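PDB 1JQG: carboxypeptidase A from Helicoverpa armigera, which binds zinc and, as an M14-family carboxypeptidase made as a proenzyme, probably removes residues from the C-terminal end of peptides. Local coordinates for residues N324-M335 with M371-Y381. Residues are numbered along the deposited sequence; the frame is centred on the assembly and turned at random.
Sequences NALQLHLIGVQM and MQAAAPFSYTY
N324, at the N-cap position of helix 325-335, comes close to P376 and M371. One turn on, Q327 lays CB in the plane of the F377 ring, at its edge. L328 splits its branches: CD1 meets the sulfur of M371 tip to tip, while CD2 packs 3.7 Å from F377 CA. Its carbonyl O takes two donors, the helical N of G332 and Y379 OH at 2.7 Å, the hydroxyl lying in the carbonyl plane on a lone pair. I331 sets CD1 over one face of F377, a CH-pi contact 4.0 Å from the ring centroid, and its CB lies 3.5 Å from Y379 OH. M335, bent at chi3 (-70°), brings CE over a face of Y379, a CH-pi contact 3.9 Å from the ring centroid, with SD at the edge of Y381 in a Met-aromatic contact. A phenylalanine in place of Y379 would probably leave the L328 carbonyl with its helical donor alone and cut the hydroxyl's tie between helix and strand. Helix and strand cross at -54° within the alpha/beta carboxypeptidase fold, the helix packing on the central mixed sheet beside helix 402-421; apolar packing dominates, and one buried phenol ties the helix backbone to the strand.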
loop_
_atom_site.group_PDB
_atom_site.type_symbol
_atom_site.label_atom_id
_atom_site.label_comp_id
_atom_site.label_asym_id
_atom_site.label_seq_id
_atom_site.Cartn_x
_atom_site.Cartn_y
_atom_site.Cartn_z
ATOM N N ASN A 324 18.098 8.621 13.365
ATOM C CA ASN A 324 18.833 8.281 12.148
ATOM C C ASN A 324 18.170 8.843 10.886
ATOM O O ASN A 324 18.191 8.212 9.831
ATOM C CB ASN A 324 18.990 6.771 12.065
ATOM C CG ASN A 324 17.662 6.022 11.909
ATOM O OD1 ASN A 324 17.600 4.926 11.341
ATOM N ND2 ASN A 324 16.568 6.593 12.392
ATOM N N ALA A 325 17.611 10.046 10.964
ATOM C CA ALA A 325 16.913 10.675 9.872
ATOM C C ALA A 325 17.791 10.777 8.640
ATOM O O ALA A 325 17.405 10.499 7.489
ATOM C CB ALA A 325 16.390 12.055 10.266
ATOM N N LEU A 326 19.014 11.251 8.834
ATOM C CA LEU A 326 19.948 11.416 7.717
ATOM C C LEU A 326 20.218 10.101 6.995
ATOM O O LEU A 326 20.308 10.074 5.759
ATOM C CB LEU A 326 21.243 12.055 8.185
ATOM C CG LEU A 326 21.155 13.366 8.973
ATOM C CD1 LEU A 326 22.552 13.861 9.332
ATOM C CD2 LEU A 326 20.362 14.403 8.195
ATOM N N GLN A 327 20.346 9.021 7.757
ATOM C CA GLN A 327 20.546 7.684 7.207
ATOM C C GLN A 327 19.318 7.162 6.462
ATOM O O GLN A 327 19.427 6.653 5.342
ATOM C CB GLN A 327 20.892 6.698 8.316
ATOM C CG GLN A 327 22.205 6.983 9.028
ATOM C CD GLN A 327 22.513 5.976 10.130
ATOM O OE1 GLN A 327 22.731 4.780 9.825
ATOM N NE2 GLN A 327 22.539 6.439 11.388
ATOM N N LEU A 328 18.133 7.417 7.025
ATOM C CA LEU A 328 16.878 7.041 6.403
ATOM C C LEU A 328 16.703 7.697 5.034
ATOM O O LEU A 328 16.299 7.076 4.054
ATOM C CB LEU A 328 15.753 7.437 7.327
ATOM C CG LEU A 328 15.420 6.553 8.528
ATOM C CD1 LEU A 328 14.297 7.224 9.308
ATOM C CD2 LEU A 328 14.922 5.185 8.077
ATOM N N HIS A 329 16.956 9.022 4.959
ATOM C CA HIS A 329 16.784 9.736 3.708
ATOM C C HIS A 329 17.797 9.281 2.652
ATOM O O HIS A 329 17.467 9.174 1.474
ATOM C CB HIS A 329 16.858 11.233 3.957
ATOM C CG HIS A 329 16.279 12.057 2.840
ATOM N ND1 HIS A 329 16.973 12.296 1.659
ATOM C CD2 HIS A 329 15.090 12.665 2.707
ATOM C CE1 HIS A 329 16.216 13.041 0.870
ATOM N NE2 HIS A 329 15.056 13.262 1.476
ATOM N N LEU A 330 19.032 9.061 3.064
ATOM C CA LEU A 330 20.120 8.640 2.196
ATOM C C LEU A 330 19.804 7.335 1.492
ATOM O O LEU A 330 19.936 7.146 0.281
ATOM C CB LEU A 330 21.409 8.489 3.010
ATOM C CG LEU A 330 22.708 8.161 2.291
ATOM C CD1 LEU A 330 23.035 9.113 1.142
ATOM C CD2 LEU A 330 23.902 8.242 3.256
ATOM N N ILE A 331 19.304 6.332 2.258
ATOM C CA ILE A 331 18.977 5.033 1.670
ATOM C C ILE A 331 17.743 5.152 0.790
ATOM O O ILE A 331 17.647 4.505 -0.278
ATOM C CB ILE A 331 18.777 3.965 2.735
ATOM C CG1 ILE A 331 20.092 3.733 3.498
ATOM C CG2 ILE A 331 18.289 2.630 2.210
ATOM C CD1 ILE A 331 20.052 2.729 4.618
ATOM N N GLY A 332 16.820 6.026 1.194
ATOM C CA GLY A 332 15.653 6.308 0.406
ATOM C C GLY A 332 15.973 6.865 -0.964
ATOM O O GLY A 332 15.330 6.507 -1.954
ATOM N N VAL A 333 16.942 7.791 -1.011
ATOM C CA VAL A 333 17.416 8.386 -2.247
ATOM C C VAL A 333 18.121 7.356 -3.139
ATOM O O VAL A 333 17.950 7.381 -4.358
ATOM C CB VAL A 333 18.395 9.553 -1.984
ATOM C CG1 VAL A 333 18.981 10.164 -3.253
ATOM C CG2 VAL A 333 17.649 10.623 -1.204
ATOM N N GLN A 334 18.816 6.426 -2.509
ATOM C CA GLN A 334 19.505 5.375 -3.254
ATOM C C GLN A 334 18.483 4.459 -3.915
ATOM O O GLN A 334 18.689 4.005 -5.051
ATOM C CB GLN A 334 20.489 4.570 -2.377
ATOM C CG GLN A 334 21.681 5.382 -1.906
ATOM C CD GLN A 334 22.562 4.644 -0.924
ATOM O OE1 GLN A 334 22.556 3.407 -0.879
ATOM N NE2 GLN A 334 23.338 5.363 -0.116
ATOM N N MET A 335 17.396 4.163 -3.201
ATOM C CA MET A 335 16.368 3.280 -3.750
ATOM C C MET A 335 15.599 3.995 -4.841
ATOM O O MET A 335 15.271 3.407 -5.853
ATOM C CB MET A 335 15.349 2.797 -2.694
ATOM C CG MET A 335 15.911 1.855 -1.657
ATOM S SD MET A 335 14.719 1.170 -0.478
ATOM C CE MET A 335 14.248 2.556 0.538
ATOM N N MET A 371 9.248 0.779 12.855
ATOM C CA MET A 371 10.383 1.624 13.220
ATOM C C MET A 371 10.545 1.763 14.733
ATOM O O MET A 371 11.654 1.741 15.239
ATOM C CB MET A 371 10.214 3.010 12.591
ATOM C CG MET A 371 11.317 3.971 12.999
ATOM S SD MET A 371 12.279 4.533 11.586
ATOM C CE MET A 371 13.866 4.559 12.472
ATOM N N GLN A 372 9.441 1.876 15.443
ATOM C CA GLN A 372 9.438 2.053 16.892
ATOM C C GLN A 372 9.722 0.764 17.642
ATOM O O GLN A 372 10.308 0.711 18.734
ATOM C CB GLN A 372 8.084 2.606 17.336
ATOM C CG GLN A 372 7.881 2.707 18.822
ATOM C CD GLN A 372 6.444 2.917 19.248
ATOM O OE1 GLN A 372 5.565 2.087 19.013
ATOM N NE2 GLN A 372 6.140 4.034 19.909
ATOM N N ALA A 373 9.263 -0.365 17.100
ATOM C CA ALA A 373 9.502 -1.641 17.799
ATOM C C ALA A 373 10.534 -2.572 17.181
ATOM O O ALA A 373 10.749 -3.576 17.859
ATOM C CB ALA A 373 8.163 -2.338 17.946
ATOM N N ALA A 374 11.159 -2.257 16.041
ATOM C CA ALA A 374 12.036 -3.232 15.400
ATOM C C ALA A 374 13.036 -2.637 14.438
ATOM O O ALA A 374 14.202 -2.585 14.763
ATOM C CB ALA A 374 11.209 -4.306 14.666
ATOM N N ALA A 375 12.640 -2.355 13.207
ATOM C CA ALA A 375 13.579 -2.002 12.132
ATOM C C ALA A 375 14.119 -0.603 12.357
ATOM O O ALA A 375 13.381 0.394 12.485
ATOM C CB ALA A 375 12.856 -2.142 10.802
ATOM N N PRO A 376 15.434 -0.441 12.203
ATOM C CA PRO A 376 16.103 0.842 12.234
ATOM C C PRO A 376 15.784 1.644 10.989
ATOM O O PRO A 376 15.992 2.843 10.897
ATOM C CB PRO A 376 17.582 0.500 12.340
ATOM C CG PRO A 376 17.637 -0.929 12.745
ATOM C CD PRO A 376 16.412 -1.552 12.125
ATOM N N PHE A 377 15.395 0.938 9.928
ATOM C CA PHE A 377 15.043 1.517 8.637
ATOM C C PHE A 377 13.670 1.013 8.235
ATOM O O PHE A 377 13.449 -0.210 8.140
ATOM C CB PHE A 377 16.085 1.136 7.582
ATOM C CG PHE A 377 17.493 1.517 7.969
ATOM C CD1 PHE A 377 18.344 0.575 8.524
ATOM C CD2 PHE A 377 17.945 2.809 7.833
ATOM C CE1 PHE A 377 19.631 0.896 8.891
ATOM C CE2 PHE A 377 19.240 3.154 8.210
ATOM C CZ PHE A 377 20.075 2.198 8.725
ATOM N N SER A 378 12.720 1.912 8.027
ATOM C CA SER A 378 11.347 1.524 7.700
ATOM C C SER A 378 10.719 2.577 6.798
ATOM O O SER A 378 10.648 3.777 6.977
ATOM C CB SER A 378 10.548 1.314 8.981
ATOM O OG SER A 378 9.234 0.890 8.772
ATOM N N TYR A 379 10.232 2.145 5.648
ATOM C CA TYR A 379 9.601 3.018 4.671
ATOM C C TYR A 379 8.182 2.556 4.321
ATOM O O TYR A 379 7.816 1.359 4.386
ATOM C CB TYR A 379 10.493 3.105 3.413
ATOM C CG TYR A 379 11.928 3.537 3.725
ATOM C CD1 TYR A 379 12.881 2.541 3.978
ATOM C CD2 TYR A 379 12.323 4.865 3.777
ATOM C CE1 TYR A 379 14.174 2.881 4.275
ATOM C CE2 TYR A 379 13.649 5.183 4.034
ATOM C CZ TYR A 379 14.567 4.195 4.305
ATOM O OH TYR A 379 15.867 4.468 4.616
ATOM N N THR A 380 7.416 3.478 3.793
ATOM C CA THR A 380 6.119 3.239 3.188
ATOM C C THR A 380 6.212 3.630 1.707
ATOM O O THR A 380 6.443 4.796 1.417
ATOM C CB THR A 380 5.021 3.999 3.918
ATOM O OG1 THR A 380 3.934 4.131 2.957
ATOM C CG2 THR A 380 5.395 5.417 4.340
ATOM N N TYR A 381 6.185 2.642 0.817
ATOM C CA TYR A 381 6.297 2.867 -0.604
ATOM C C TYR A 381 4.974 3.312 -1.185
ATOM O O TYR A 381 3.904 2.876 -0.808
ATOM C CB TYR A 381 6.733 1.602 -1.359
ATOM C CG TYR A 381 8.220 1.441 -1.578
ATOM C CD1 TYR A 381 9.119 1.392 -0.546
ATOM C CD2 TYR A 381 8.718 1.322 -2.851
ATOM C CE1 TYR A 381 10.482 1.243 -0.757
ATOM C CE2 TYR A 381 10.073 1.163 -3.106
ATOM C CZ TYR A 381 10.948 1.121 -2.055
ATOM O OH TYR A 381 12.300 0.930 -2.253
#